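Local coordinates for bifunctional protein PutA (Bdellovibrio bacteriovorus, PDB 5UR2), which probably catalyses both steps of proline catabolism to glutamate, pairing an FAD-dependent proline dehydrogenase with an NAD-dependent glutamate-semialdehyde dehydrogenase in one chain, at residues A783-Y793 with V881-A892; F49-V59 with V69-F77. One frame throughout, in Å; residues are numbered along the deposited sequence.

Contact 1 (A783-Y793 with V881-A892); sequences ASRVIVLDEVY and VAVIRAKNLDQA
Val881 meets Val786 methyl to methyl, CG1 to CG2 at 3.7 Å, at the start of a parallel pairing between strands 783-789 and 880-886 of the aldehyde dehydrogenase fold. The backbone of Ala882 bonds twice, its N to Ser784 O at 2.9 Å and its O to Val786 N; Ile884 joins Val786 O and Val788 N, and Ala886 N reaches Val788 O. Val883 turns CG1 to Tyr793, 3.6 Å from OH, a hydroxyl hydrogen-bonded to Asp864 N. Ile884 lies beside Ile787 on the sheet face that also carries Ala886 and Leu789.

Arg885, on the face of Val786, Val788 and Val883, reaches over to Asp790 and Tyr793. Its guanidinium lies flat on the Tyr793 ring, centres 3.8 Å apart and planes at 22°, a stacked cation-pi pair; its chain leaves trans to the backbone N (chi1 -157°) and bends at chi3. NH1 forms a salt bridge, near the guanidinium plane, with Asp790 OD1 at 2.7 Å, meeting that oxygen from above the carboxylate plane. NE pairs with Asp864, which thus ties both Arg885 and Tyr793. Past the turn, Asn888 OD1 caps helix 889-896 by accepting from Gln891 N, and Ala892 CB packs 3.9 Å from both Ile787 CG2 and Leu789 CD1.

Strand 751-755 continues this mixed sheet beyond 783-789 and strand 860-863 beyond 880-886; helix 761-773 covers Val786 and Val881, helix 889-896 Ile787 and Ile884.

Contact 2 (F49-V59 with V69-F77); sequences FKTNMFRFVDV and VARHLKEYF
Two nearly antiparallel helices of the PutA N-terminal domain interlock here by knobs-into-holes packing, with Phe56 and Tyr76 as reciprocal knobs. Phe56 enters the hole formed by Val69, His72, Leu73 and Tyr76. Leu73 CD1 lies over one face of the Phe56 ring, 3.8 Å from its centroid in a CH-pi contact, while Tyr76 CD2 comes up in the ring plane, 3.7 Å from Phe56 CD1. The two aromatic planes stand at 83°, but the pair as a whole is oblique. Tyr76 fills the answering hole between Asn52, Arg55, Phe56 and Val59: its CE1 is 3.6 Å from Arg55 CB, and CE2 is 4.1 Å from Val59 CG1.

The axes of 49-59 and 69-76 run at 165° and approach to 10.4 Å, a helical hairpin whose two arms are joined by a short connection. At its open end Phe77 extends the cluster. Its CE2 sits 4.1 Å from Phe56 CG, and Met53, bent at chi2 and chi3, brings CE to 3.5 Å from Phe77 CZ, a Met-aromatic contact in which the sulfur lies obliquely to the ring. Phe49 CE1 touches Phe77 CE1 as well. Helix 103-115 packs on Phe56 and Val69, and His72 NE2 bonds to Asp758. Tyr76 OH bonds to Arg976 of the second subunit, and Arg55 NH2 to Thr974 O of that same subunit.

Contact 1 is buried within the aldehyde dehydrogenase part of the chain, whereas contact 2 is only partly buried and belongs to the helical N-terminal domain; they share no helix or strand. Their centres lie 24 Å apart, with nearest atoms about 7 Å apart. Main-chain hydrogen bonds unite the strands of 783-793 and 881-892, with aliphatic packing on one face and the Arg885 cluster on the other. The helices of 49-59 and 69-77 instead meet through aromatic and aliphatic side chains, while several polar ends turn outward, His72 to Asp758 and others to the second subunit. No other chain touches contact 1; the second subunit reaches five residues of contact 2, placing the hairpin at the dimer interface.

Contact 1 (A783-Y793 with V881-A892)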
loop_
_atom_site.group_PDB
_atom_site.type_symbol
_atom_site.label_atom_id
_atom_site.label_comp_id
_atom_site.label_asym_id
_atom_site.label_seq_id
_atom_site.Cartn_x
_atom_site.Cartn_y
_atom_site.Cartn_z
ATOM N N ALA B 783 25.446 -11.585 -13.992
ATOM C CA ALA B 783 26.609 -11.766 -13.131
ATOM C C ALA B 783 27.883 -11.563 -13.951
ATOM O O ALA B 783 28.210 -12.376 -14.821
ATOM C CB ALA B 783 26.582 -13.143 -12.476
ATOM N N SER B 784 28.615 -10.482 -13.665
ATOM C CA SER B 784 29.915 -10.241 -14.276
ATOM C C SER B 784 31.062 -10.421 -13.300
ATOM O O SER B 784 32.230 -10.410 -13.718
ATOM C CB SER B 784 29.963 -8.823 -14.876
ATOM O OG SER B 784 29.618 -7.844 -13.897
ATOM N N ARG B 785 30.760 -10.601 -12.016
ATOM C CA ARG B 785 31.761 -10.798 -10.978
ATOM C C ARG B 785 31.387 -12.046 -10.201
ATOM O O ARG B 785 30.229 -12.211 -9.804
ATOM C CB ARG B 785 31.835 -9.585 -10.044
ATOM C CG ARG B 785 32.317 -8.296 -10.714
ATOM C CD ARG B 785 32.399 -7.180 -9.698
ATOM N NE ARG B 785 31.113 -6.936 -9.052
ATOM C CZ ARG B 785 30.969 -6.528 -7.797
ATOM N NH1 ARG B 785 32.039 -6.327 -7.029
ATOM N NH2 ARG B 785 29.752 -6.343 -7.303
ATOM N N VAL B 786 32.350 -12.942 -10.012
ATOM C CA VAL B 786 32.152 -14.122 -9.184
ATOM C C VAL B 786 33.224 -14.084 -8.112
ATOM O O VAL B 786 34.417 -14.181 -8.416
ATOM C CB VAL B 786 32.196 -15.418 -10.002
ATOM C CG1 VAL B 786 31.815 -16.615 -9.138
ATOM C CG2 VAL B 786 31.232 -15.309 -11.190
ATOM N N ILE B 787 32.798 -13.925 -6.863
ATOM C CA ILE B 787 33.688 -13.719 -5.727
ATOM C C ILE B 787 33.719 -15.023 -4.943
ATOM O O ILE B 787 32.696 -15.445 -4.389
ATOM C CB ILE B 787 33.230 -12.538 -4.859
ATOM C CG1 ILE B 787 33.112 -11.266 -5.712
ATOM C CG2 ILE B 787 34.186 -12.301 -3.721
ATOM C CD1 ILE B 787 32.446 -10.087 -4.995
ATOM N N VAL B 788 34.882 -15.678 -4.929
ATOM C CA VAL B 788 35.023 -17.064 -4.488
ATOM C C VAL B 788 35.983 -17.117 -3.307
ATOM O O VAL B 788 37.129 -16.657 -3.408
ATOM C CB VAL B 788 35.532 -17.980 -5.621
ATOM C CG1 VAL B 788 35.543 -19.422 -5.156
ATOM C CG2 VAL B 788 34.707 -17.824 -6.895
ATOM N N LEU B 789 35.535 -17.717 -2.210
ATOM C CA LEU B 789 36.394 -17.830 -1.041
ATOM C C LEU B 789 37.521 -18.825 -1.305
ATOM O O LEU B 789 37.393 -19.749 -2.119
ATOM C CB LEU B 789 35.583 -18.244 0.188
ATOM C CG LEU B 789 35.031 -17.133 1.082
ATOM C CD1 LEU B 789 33.991 -16.270 0.344
ATOM C CD2 LEU B 789 34.440 -17.736 2.341
ATOM N N ASP B 790 38.631 -18.632 -0.588
ATOM C CA ASP B 790 39.899 -19.251 -0.978
ATOM C C ASP B 790 39.845 -20.777 -0.905
ATOM O O ASP B 790 40.339 -21.464 -1.811
ATOM C CB ASP B 790 41.031 -18.706 -0.101
ATOM C CG ASP B 790 42.407 -18.957 -0.703
ATOM O OD1 ASP B 790 42.708 -18.319 -1.729
ATOM O OD2 ASP B 790 43.183 -19.784 -0.175
ATOM N N GLU B 791 39.254 -21.332 0.162
ATOM C CA GLU B 791 39.298 -22.782 0.338
ATOM C C GLU B 791 38.594 -23.517 -0.797
ATOM O O GLU B 791 38.987 -24.632 -1.155
ATOM C CB GLU B 791 38.690 -23.177 1.684
ATOM N N VAL B 792 37.548 -22.926 -1.368
ATOM C CA VAL B 792 36.796 -23.589 -2.422
ATOM C C VAL B 792 37.191 -23.092 -3.813
ATOM O O VAL B 792 36.644 -23.566 -4.814
ATOM C CB VAL B 792 35.278 -23.448 -2.163
ATOM C CG1 VAL B 792 34.742 -22.078 -2.629
ATOM C CG2 VAL B 792 34.503 -24.626 -2.768
ATOM N N TYR B 793 38.154 -22.172 -3.902
ATOM C CA TYR B 793 38.468 -21.504 -5.165
ATOM C C TYR B 793 38.827 -22.497 -6.264
ATOM O O TYR B 793 38.325 -22.406 -7.393
ATOM C CB TYR B 793 39.607 -20.511 -4.951
ATOM C CG TYR B 793 39.882 -19.616 -6.137
ATOM C CD1 TYR B 793 40.715 -20.029 -7.179
ATOM C CD2 TYR B 793 39.326 -18.343 -6.208
ATOM C CE1 TYR B 793 40.973 -19.199 -8.265
ATOM C CE2 TYR B 793 39.573 -17.507 -7.291
ATOM C CZ TYR B 793 40.396 -17.935 -8.309
ATOM O OH TYR B 793 40.634 -17.097 -9.374
ATOM N N VAL B 881 33.434 -12.441 -17.643
ATOM C CA VAL B 881 33.338 -12.658 -16.205
ATOM C C VAL B 881 34.698 -12.423 -15.561
ATOM O O VAL B 881 35.723 -12.920 -16.050
ATOM C CB VAL B 881 32.851 -14.081 -15.876
ATOM C CG1 VAL B 881 32.866 -14.316 -14.358
ATOM C CG2 VAL B 881 31.474 -14.313 -16.476
ATOM N N ALA B 882 34.697 -11.721 -14.426
ATOM C CA ALA B 882 35.886 -11.564 -13.594
ATOM C C ALA B 882 35.715 -12.414 -12.340
ATOM O O ALA B 882 34.815 -12.153 -11.531
ATOM C CB ALA B 882 36.105 -10.092 -13.223
ATOM N N VAL B 883 36.573 -13.422 -12.178
ATOM C CA VAL B 883 36.597 -14.246 -10.967
ATOM C C VAL B 883 37.543 -13.591 -9.965
ATOM O O VAL B 883 38.712 -13.338 -10.276
ATOM C CB VAL B 883 37.035 -15.687 -11.276
ATOM C CG1 VAL B 883 37.101 -16.504 -9.995
ATOM C CG2 VAL B 883 36.086 -16.341 -12.246
ATOM N N ILE B 884 37.042 -13.298 -8.764
ATOM C CA ILE B 884 37.782 -12.524 -7.765
ATOM C C ILE B 884 37.967 -13.372 -6.519
ATOM O O ILE B 884 37.006 -13.968 -6.020
ATOM C CB ILE B 884 37.059 -11.212 -7.404
ATOM C CG1 ILE B 884 36.746 -10.397 -8.658
ATOM C CG2 ILE B 884 37.893 -10.391 -6.430
ATOM C CD1 ILE B 884 35.814 -9.222 -8.392
ATOM N N ARG B 885 39.182 -13.386 -5.986
ATOM C CA ARG B 885 39.462 -14.194 -4.811
ATOM C C ARG B 885 39.111 -13.417 -3.547
ATOM O O ARG B 885 39.300 -12.199 -3.485
ATOM C CB ARG B 885 40.928 -14.614 -4.797
ATOM C CG ARG B 885 41.190 -15.852 -3.966
ATOM C CD ARG B 885 42.674 -16.131 -3.909
ATOM N NE ARG B 885 43.153 -16.727 -5.151
ATOM C CZ ARG B 885 43.309 -18.032 -5.334
ATOM N NH1 ARG B 885 43.021 -18.877 -4.354
ATOM N NH2 ARG B 885 43.756 -18.491 -6.495
ATOM N N ALA B 886 38.577 -14.123 -2.546
ATOM C CA ALA B 886 38.290 -13.525 -1.247
ATOM C C ALA B 886 38.803 -14.441 -0.148
ATOM O O ALA B 886 38.646 -15.663 -0.227
ATOM C CB ALA B 886 36.795 -13.257 -1.055
ATOM N N LYS B 887 39.457 -13.847 0.857
ATOM C CA LYS B 887 39.986 -14.632 1.974
ATOM C C LYS B 887 38.864 -15.181 2.848
ATOM O O LYS B 887 38.975 -16.290 3.374
ATOM C CB LYS B 887 40.962 -13.792 2.807
ATOM N N ASN B 888 37.792 -14.415 3.039
ATOM C CA ASN B 888 36.693 -14.819 3.909
ATOM C C ASN B 888 35.456 -14.002 3.536
ATOM O O ASN B 888 35.494 -13.152 2.639
ATOM C CB ASN B 888 37.078 -14.647 5.381
ATOM C CG ASN B 888 37.604 -13.242 5.696
ATOM O OD1 ASN B 888 37.160 -12.251 5.108
ATOM N ND2 ASN B 888 38.549 -13.156 6.634
ATOM N N LEU B 889 34.355 -14.245 4.254
ATOM C CA LEU B 889 33.114 -13.544 3.931
ATOM C C LEU B 889 33.251 -12.038 4.124
ATOM O O LEU B 889 32.618 -11.263 3.398
ATOM C CB LEU B 889 31.953 -14.087 4.768
ATOM C CG LEU B 889 30.546 -13.607 4.370
ATOM C CD1 LEU B 889 30.185 -13.968 2.926
ATOM C CD2 LEU B 889 29.517 -14.175 5.318
ATOM N N ASP B 890 34.052 -11.606 5.101
ATOM C CA ASP B 890 34.322 -10.180 5.283
ATOM C C ASP B 890 34.814 -9.535 3.988
ATOM O O ASP B 890 34.254 -8.536 3.520
ATOM C CB ASP B 890 35.358 -9.970 6.389
ATOM C CG ASP B 890 34.760 -10.022 7.777
ATOM O OD1 ASP B 890 33.516 -10.031 7.902
ATOM O OD2 ASP B 890 35.553 -10.033 8.745
ATOM N N GLN B 891 35.895 -10.084 3.414
ATOM C CA GLN B 891 36.450 -9.506 2.194
ATOM C C GLN B 891 35.498 -9.689 1.018
ATOM O O GLN B 891 35.419 -8.822 0.136
ATOM C CB GLN B 891 37.816 -10.124 1.880
ATOM C CG GLN B 891 38.549 -9.415 0.741
ATOM C CD GLN B 891 39.887 -10.045 0.391
ATOM O OE1 GLN B 891 40.129 -11.223 0.657
ATOM N NE2 GLN B 891 40.767 -9.254 -0.207
ATOM N N ALA B 892 34.771 -10.808 0.986
ATOM C CA ALA B 892 33.847 -11.057 -0.111
ATOM C C ALA B 892 32.766 -9.989 -0.157
ATOM O O ALA B 892 32.425 -9.478 -1.231
ATOM C CB ALA B 892 33.225 -12.447 0.031
#

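Contact 2 (F49-V59 with V69-F77)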
loop_
_atom_site.group_PDB
_atom_site.type_symbol
_atom_site.label_atom_id
_atom_site.label_comp_id
_atom_site.label_asym_id
_atom_site.label_seq_id
_atom_site.Cartn_x
_atom_site.Cartn_y
_atom_site.Cartn_z
ATOM N N PHE B 49 13.121 -28.912 13.103
ATOM C CA PHE B 49 14.248 -29.819 13.274
ATOM C C PHE B 49 14.482 -30.658 12.019
ATOM O O PHE B 49 15.634 -30.888 11.626
ATOM C CB PHE B 49 14.023 -30.718 14.488
ATOM C CG PHE B 49 15.116 -31.704 14.698
ATOM C CD1 PHE B 49 16.254 -31.351 15.401
ATOM C CD2 PHE B 49 15.018 -32.984 14.170
ATOM C CE1 PHE B 49 17.280 -32.255 15.579
ATOM C CE2 PHE B 49 16.035 -33.894 14.343
ATOM C CZ PHE B 49 17.170 -33.533 15.049
ATOM N N LYS B 50 13.405 -31.126 11.382
ATOM C CA LYS B 50 13.552 -31.917 10.165
ATOM C C LYS B 50 14.330 -31.141 9.110
ATOM O O LYS B 50 15.276 -31.663 8.508
ATOM C CB LYS B 50 12.174 -32.316 9.631
ATOM C CG LYS B 50 12.225 -33.037 8.283
ATOM C CD LYS B 50 10.835 -33.474 7.816
ATOM C CE LYS B 50 10.878 -34.090 6.431
ATOM N NZ LYS B 50 9.541 -34.546 5.961
ATOM N N THR B 51 13.956 -29.874 8.899
ATOM C CA THR B 51 14.642 -29.031 7.928
ATOM C C THR B 51 16.110 -28.860 8.291
ATOM O O THR B 51 16.997 -29.060 7.453
ATOM C CB THR B 51 13.956 -27.668 7.854
ATOM O OG1 THR B 51 12.660 -27.806 7.260
ATOM C CG2 THR B 51 14.817 -26.652 7.059
ATOM N N ASN B 52 16.390 -28.499 9.546
ATOM C CA ASN B 52 17.769 -28.229 9.934
ATOM C C ASN B 52 18.621 -29.496 9.930
ATOM O O ASN B 52 19.787 -29.460 9.520
ATOM C CB ASN B 52 17.810 -27.557 11.305
ATOM C CG ASN B 52 17.253 -26.147 11.276
ATOM O OD1 ASN B 52 17.179 -25.514 10.221
ATOM N ND2 ASN B 52 16.865 -25.642 12.440
ATOM N N MET B 53 18.073 -30.622 10.388
ATOM C CA MET B 53 18.889 -31.832 10.434
ATOM C C MET B 53 19.208 -32.323 9.027
ATOM O O MET B 53 20.337 -32.752 8.759
ATOM C CB MET B 53 18.213 -32.917 11.277
ATOM C CG MET B 53 19.008 -34.234 11.355
ATOM S SD MET B 53 20.703 -34.119 12.024
ATOM C CE MET B 53 20.385 -33.562 13.696
ATOM N N PHE B 54 18.233 -32.265 8.113
ATOM C CA PHE B 54 18.489 -32.734 6.751
ATOM C C PHE B 54 19.443 -31.803 6.001
ATOM O O PHE B 54 20.268 -32.269 5.205
ATOM C CB PHE B 54 17.180 -32.868 5.964
ATOM C CG PHE B 54 16.274 -33.984 6.436
ATOM C CD1 PHE B 54 16.549 -34.707 7.588
ATOM C CD2 PHE B 54 15.152 -34.330 5.693
ATOM C CE1 PHE B 54 15.706 -35.730 8.008
ATOM C CE2 PHE B 54 14.307 -35.360 6.104
ATOM C CZ PHE B 54 14.581 -36.056 7.257
ATOM N N ARG B 55 19.343 -30.489 6.229
ATOM C CA ARG B 55 20.277 -29.552 5.615
ATOM C C ARG B 55 21.678 -29.728 6.175
ATOM O O ARG B 55 22.667 -29.682 5.430
ATOM C CB ARG B 55 19.807 -28.116 5.842
ATOM C CG ARG B 55 18.589 -27.740 5.019
ATOM C CD ARG B 55 18.181 -26.298 5.249
ATOM N NE ARG B 55 17.182 -25.881 4.268
ATOM C CZ ARG B 55 16.572 -24.706 4.290
ATOM N NH1 ARG B 55 16.863 -23.839 5.250
ATOM N NH2 ARG B 55 15.668 -24.402 3.365
ATOM N N PHE B 56 21.782 -29.931 7.486
ATOM C CA PHE B 56 23.090 -30.169 8.080
ATOM C C PHE B 56 23.727 -31.411 7.479
ATOM O O PHE B 56 24.888 -31.388 7.056
ATOM C CB PHE B 56 22.972 -30.335 9.591
ATOM C CG PHE B 56 24.287 -30.574 10.256
ATOM C CD1 PHE B 56 25.105 -29.506 10.576
ATOM C CD2 PHE B 56 24.742 -31.860 10.502
ATOM C CE1 PHE B 56 26.332 -29.709 11.173
ATOM C CE2 PHE B 56 25.973 -32.070 11.089
ATOM C CZ PHE B 56 26.771 -30.995 11.425
ATOM N N VAL B 57 22.963 -32.500 7.397
ATOM C CA VAL B 57 23.490 -33.722 6.800
ATOM C C VAL B 57 23.935 -33.452 5.373
ATOM O O VAL B 57 24.981 -33.943 4.932
ATOM C CB VAL B 57 22.441 -34.847 6.880
ATOM C CG1 VAL B 57 22.872 -36.064 6.069
ATOM C CG2 VAL B 57 22.229 -35.236 8.324
ATOM N N ASP B 58 23.156 -32.649 4.641
ATOM C CA ASP B 58 23.468 -32.330 3.248
ATOM C C ASP B 58 24.836 -31.667 3.109
ATOM O O ASP B 58 25.638 -32.040 2.243
ATOM C CB ASP B 58 22.385 -31.410 2.677
ATOM C CG ASP B 58 22.671 -30.972 1.243
ATOM O OD1 ASP B 58 22.959 -31.859 0.417
ATOM O OD2 ASP B 58 22.594 -29.753 0.943
ATOM N N VAL B 59 25.123 -30.680 3.959
ATOM C CA VAL B 59 26.336 -29.880 3.774
ATOM C C VAL B 59 27.574 -30.544 4.375
ATOM O O VAL B 59 28.694 -30.249 3.938
ATOM C CB VAL B 59 26.143 -28.465 4.357
ATOM C CG1 VAL B 59 25.992 -28.517 5.864
ATOM C CG2 VAL B 59 27.285 -27.527 3.939
ATOM N N VAL B 69 32.887 -27.578 11.158
ATOM C CA VAL B 69 31.776 -28.468 11.491
ATOM C C VAL B 69 31.075 -27.968 12.748
ATOM O O VAL B 69 29.840 -27.917 12.813
ATOM C CB VAL B 69 32.272 -29.922 11.646
ATOM C CG1 VAL B 69 31.137 -30.843 12.057
ATOM C CG2 VAL B 69 32.928 -30.424 10.360
ATOM N N ALA B 70 31.854 -27.566 13.761
ATOM C CA ALA B 70 31.267 -27.035 14.987
ATOM C C ALA B 70 30.505 -25.744 14.731
ATOM O O ALA B 70 29.427 -25.524 15.303
ATOM C CB ALA B 70 32.358 -26.799 16.036
ATOM N N ARG B 71 31.040 -24.877 13.866
ATOM C CA ARG B 71 30.326 -23.651 13.517
ATOM C C ARG B 71 28.986 -23.961 12.850
ATOM O O ARG B 71 27.950 -23.393 13.219
ATOM C CB ARG B 71 31.191 -22.770 12.608
ATOM C CG ARG B 71 30.494 -21.464 12.230
ATOM C CD ARG B 71 31.363 -20.508 11.410
ATOM N NE ARG B 71 31.706 -20.985 10.068
ATOM C CZ ARG B 71 30.939 -20.834 8.986
ATOM N NH1 ARG B 71 29.753 -20.241 9.068
ATOM N NH2 ARG B 71 31.358 -21.283 7.815
ATOM N N HIS B 72 28.979 -24.873 11.870
ATOM C CA HIS B 72 27.715 -25.209 11.216
ATOM C C HIS B 72 26.739 -25.827 12.203
ATOM O O HIS B 72 25.532 -25.552 12.155
ATOM C CB HIS B 72 27.948 -26.158 10.036
ATOM C CG HIS B 72 28.453 -25.476 8.804
ATOM N ND1 HIS B 72 29.769 -25.108 8.644
ATOM C CD2 HIS B 72 27.815 -25.086 7.675
ATOM C CE1 HIS B 72 29.925 -24.538 7.464
ATOM N NE2 HIS B 72 28.755 -24.512 6.856
ATOM N N LEU B 73 27.249 -26.657 13.114
ATOM C CA LEU B 73 26.391 -27.284 14.111
ATOM C C LEU B 73 25.694 -26.233 14.968
ATOM O O LEU B 73 24.464 -26.255 15.119
ATOM C CB LEU B 73 27.223 -28.240 14.966
ATOM C CG LEU B 73 26.478 -29.381 15.652
ATOM C CD1 LEU B 73 25.772 -30.227 14.629
ATOM C CD2 LEU B 73 27.450 -30.228 16.449
ATOM N N LYS B 74 26.465 -25.278 15.505
ATOM C CA LYS B 74 25.878 -24.223 16.326
ATOM C C LYS B 74 24.840 -23.432 15.540
ATOM O O LYS B 74 23.758 -23.124 16.055
ATOM C CB LYS B 74 26.980 -23.299 16.857
ATOM N N GLU B 75 25.140 -23.116 14.276
ATOM C CA GLU B 75 24.224 -22.303 13.479
ATOM C C GLU B 75 22.945 -23.056 13.146
ATOM O O GLU B 75 21.860 -22.462 13.119
ATOM C CB GLU B 75 24.907 -21.843 12.195
ATOM C CG GLU B 75 26.106 -20.941 12.427
ATOM C CD GLU B 75 26.749 -20.534 11.123
ATOM O OE1 GLU B 75 26.058 -20.600 10.079
ATOM O OE2 GLU B 75 27.940 -20.164 11.133
ATOM N N TYR B 76 23.046 -24.358 12.870
ATOM C CA TYR B 76 21.846 -25.108 12.509
ATOM C C TYR B 76 21.015 -25.476 13.733
ATOM O O TYR B 76 19.792 -25.617 13.619
ATOM C CB TYR B 76 22.212 -26.373 11.726
ATOM C CG TYR B 76 22.389 -26.177 10.226
ATOM C CD1 TYR B 76 21.294 -25.974 9.402
ATOM C CD2 TYR B 76 23.646 -26.212 9.639
ATOM C CE1 TYR B 76 21.444 -25.794 8.026
ATOM C CE2 TYR B 76 23.808 -26.039 8.262
ATOM C CZ TYR B 76 22.700 -25.831 7.464
ATOM O OH TYR B 76 22.833 -25.664 6.106
ATOM N N PHE B 77 21.651 -25.630 14.897
ATOM C CA PHE B 77 20.949 -25.960 16.142
ATOM C C PHE B 77 21.349 -25.036 17.296
ATOM O O PHE B 77 20.589 -24.155 17.707
ATOM C CB PHE B 77 21.228 -27.410 16.523
ATOM C CG PHE B 77 21.170 -28.367 15.356
ATOM C CD1 PHE B 77 19.951 -28.842 14.882
ATOM C CD2 PHE B 77 22.338 -28.790 14.731
ATOM C CE1 PHE B 77 19.901 -29.725 13.808
ATOM C CE2 PHE B 77 22.293 -29.661 13.664
ATOM C CZ PHE B 77 21.069 -30.129 13.199
#